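Local coordinates for hemolysin-related protein (Vibrio cholerae serotype O1, PDB 6MLT), which is a secreted, calcium-binding matrix protein of the biofilm that probably binds carbohydrate through a lectin domain and contributes to adhesion, at residues L15-S20 / H552-Y557. Sequence-based numbering, arbitrary orientation.
Sequences LKWSWS and HGVFVY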
loop_
_atom_site.group_PDB
_atom_site.type_symbol
_atom_site.label_atom_id
_atom_site.label_comp_id
_atom_site.label_asym_id
_atom_site.label_seq_id
_atom_site.Cartn_x
_atom_site.Cartn_y
_atom_site.Cartn_z
ATOM N N LEU A 15 -10.082 4.001 27.410
ATOM C CA LEU A 15 -8.819 4.722 27.392
ATOM C C LEU A 15 -7.705 3.837 27.933
ATOM O O LEU A 15 -7.835 3.233 29.003
ATOM C CB LEU A 15 -8.921 6.003 28.219
ATOM C CG LEU A 15 -7.725 6.954 28.097
ATOM C CD1 LEU A 15 -7.764 7.685 26.768
ATOM C CD2 LEU A 15 -7.699 7.947 29.260
ATOM N N LYS A 16 -6.608 3.759 27.183
ATOM C CA LYS A 16 -5.403 3.083 27.641
ATOM C C LYS A 16 -4.509 4.030 28.433
ATOM O O LYS A 16 -4.128 3.724 29.567
ATOM C CB LYS A 16 -4.645 2.506 26.445
ATOM C CG LYS A 16 -3.378 1.749 26.803
ATOM C CD LYS A 16 -2.773 1.127 25.552
ATOM C CE LYS A 16 -1.529 0.319 25.851
ATOM N NZ LYS A 16 -1.148 -0.511 24.676
ATOM N N TRP A 17 -4.155 5.171 27.843
ATOM C CA TRP A 17 -3.526 6.258 28.582
ATOM C C TRP A 17 -3.720 7.548 27.799
ATOM O O TRP A 17 -4.125 7.538 26.636
ATOM C CB TRP A 17 -2.032 6.004 28.850
ATOM C CG TRP A 17 -1.125 5.720 27.650
ATOM C CD1 TRP A 17 -0.611 4.506 27.296
ATOM C CD2 TRP A 17 -0.591 6.666 26.702
ATOM N NE1 TRP A 17 0.191 4.631 26.189
ATOM C CE2 TRP A 17 0.219 5.943 25.800
ATOM C CE3 TRP A 17 -0.728 8.046 26.524
ATOM C CZ2 TRP A 17 0.899 6.555 24.742
ATOM C CZ3 TRP A 17 -0.060 8.654 25.468
ATOM C CH2 TRP A 17 0.741 7.909 24.589
ATOM N N SER A 18 -3.427 8.668 28.462
ATOM C CA SER A 18 -3.445 9.969 27.813
ATOM C C SER A 18 -2.279 10.795 28.329
ATOM O O SER A 18 -1.781 10.575 29.440
ATOM C CB SER A 18 -4.771 10.715 28.051
ATOM O OG SER A 18 -4.921 11.079 29.407
ATOM N N TRP A 19 -1.834 11.726 27.494
ATOM C CA TRP A 19 -0.822 12.708 27.849
ATOM C C TRP A 19 -1.401 14.086 27.573
ATOM O O TRP A 19 -1.934 14.329 26.486
ATOM C CB TRP A 19 0.468 12.493 27.043
ATOM C CG TRP A 19 1.535 13.501 27.321
ATOM C CD1 TRP A 19 2.597 13.362 28.169
ATOM C CD2 TRP A 19 1.643 14.816 26.759
ATOM N NE1 TRP A 19 3.353 14.507 28.171
ATOM C CE2 TRP A 19 2.790 15.412 27.311
ATOM C CE3 TRP A 19 0.880 15.542 25.839
ATOM C CZ2 TRP A 19 3.192 16.704 26.981
ATOM C CZ3 TRP A 19 1.276 16.827 25.517
ATOM C CH2 TRP A 19 2.423 17.394 26.085
ATOM N N SER A 20 -1.302 14.982 28.550
ATOM C CA SER A 20 -1.844 16.326 28.382
ATOM C C SER A 20 -0.990 17.408 29.011
ATOM O O SER A 20 -1.301 18.590 28.829
ATOM C CB SER A 20 -3.257 16.407 28.973
ATOM O OG SER A 20 -4.143 15.555 28.265
ATOM N N HIS A 552 -6.900 18.103 24.897
ATOM C CA HIS A 552 -5.631 18.424 24.263
ATOM C C HIS A 552 -4.588 17.392 24.664
ATOM O O HIS A 552 -4.586 16.906 25.794
ATOM C CB HIS A 552 -5.146 19.834 24.634
ATOM C CG HIS A 552 -4.900 20.028 26.103
ATOM N ND1 HIS A 552 -5.847 20.556 26.955
ATOM C CD2 HIS A 552 -3.799 19.801 26.861
ATOM C CE1 HIS A 552 -5.345 20.635 28.175
ATOM N NE2 HIS A 552 -4.105 20.178 28.146
ATOM N N GLY A 553 -3.701 17.067 23.721
ATOM C CA GLY A 553 -2.575 16.182 23.962
ATOM C C GLY A 553 -2.648 14.950 23.080
ATOM O O GLY A 553 -2.921 15.044 21.878
ATOM N N VAL A 554 -2.404 13.796 23.690
ATOM C CA VAL A 554 -2.380 12.509 22.996
ATOM C C VAL A 554 -3.234 11.538 23.795
ATOM O O VAL A 554 -3.050 11.402 25.011
ATOM C CB VAL A 554 -0.946 11.967 22.837
ATOM C CG1 VAL A 554 -0.955 10.623 22.104
ATOM C CG2 VAL A 554 -0.073 12.970 22.095
ATOM N N PHE A 555 -4.139 10.853 23.109
ATOM C CA PHE A 555 -5.084 9.948 23.744
ATOM C C PHE A 555 -5.010 8.605 23.039
ATOM O O PHE A 555 -5.102 8.536 21.810
ATOM C CB PHE A 555 -6.500 10.538 23.714
ATOM C CG PHE A 555 -6.633 11.758 24.578
ATOM C CD1 PHE A 555 -6.086 12.963 24.177
ATOM C CD2 PHE A 555 -7.239 11.684 25.816
ATOM C CE1 PHE A 555 -6.166 14.081 24.992
ATOM C CE2 PHE A 555 -7.319 12.797 26.629
ATOM C CZ PHE A 555 -6.782 13.993 26.214
ATOM N N VAL A 556 -4.806 7.551 23.822
ATOM C CA VAL A 556 -4.596 6.207 23.308
ATOM C C VAL A 556 -5.679 5.310 23.883
ATOM O O VAL A 556 -5.879 5.275 25.100
ATOM C CB VAL A 556 -3.193 5.682 23.659
ATOM C CG1 VAL A 556 -2.996 4.256 23.148
ATOM C CG2 VAL A 556 -2.132 6.610 23.071
ATOM N N TYR A 557 -6.358 4.576 23.005
ATOM C CA TYR A 557 -7.475 3.726 23.366
ATOM C C TYR A 557 -7.165 2.283 23.004
ATOM O O TYR A 557 -6.284 2.000 22.191
ATOM C CB TYR A 557 -8.753 4.179 22.653
ATOM C CG TYR A 557 -9.175 5.579 23.046
ATOM C CD1 TYR A 557 -8.629 6.697 22.424
ATOM C CD2 TYR A 557 -10.092 5.780 24.067
ATOM C CE1 TYR A 557 -9.011 7.977 22.795
ATOM C CE2 TYR A 557 -10.474 7.044 24.443
ATOM C CZ TYR A 557 -9.936 8.139 23.806
ATOM O OH TYR A 557 -10.325 9.402 24.202
HETATM O O HOH W 1 -2.794 20.576 30.649
#
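K16 N and W17 N both donate to one carbonyl, V556 O, at 2.7 Å and 3.2 Å, making a classic beta bulge. W17 O takes V556 N-H at the bulge, and regular antiparallel pairing then runs through S18–F555 to the hydrogen-bonded pair W19–V554. The bulge puts K16 and W17 next to V556: the extended K16 chain runs alongside V556 CG1 to reach E530, while the W17 indole, its CG set between backbone N and carbonyl carbon (chi1 56°), folds back over the partner strand. Beta-branched V556 presents its other methyl, CG2, to the indole face, 3.5 Å from the centroid of the six-membered ring of W17, a CH-pi contact. Serine's short side chain lets the F555 ring come close, S18 CB to F555 CD2 3.5 Å. L15 CD1 lies over one face of the Y557 ring, 3.9 Å from its centroid. G553, with the positive phi (119°) that suits glycine, brings its CA within 3.2 Å of W19 O. Past the strand end, S20 OG bonds H552 O at 2.9 Å, and a water links S20 O with H552 NE2, while H552 ND1 bonds D543. In what is evidently the propeller part, the N-terminal strand thus completes the C-terminal sheet, a velcro closure resting on backbone bonds backed by apolar and aromatic contacts.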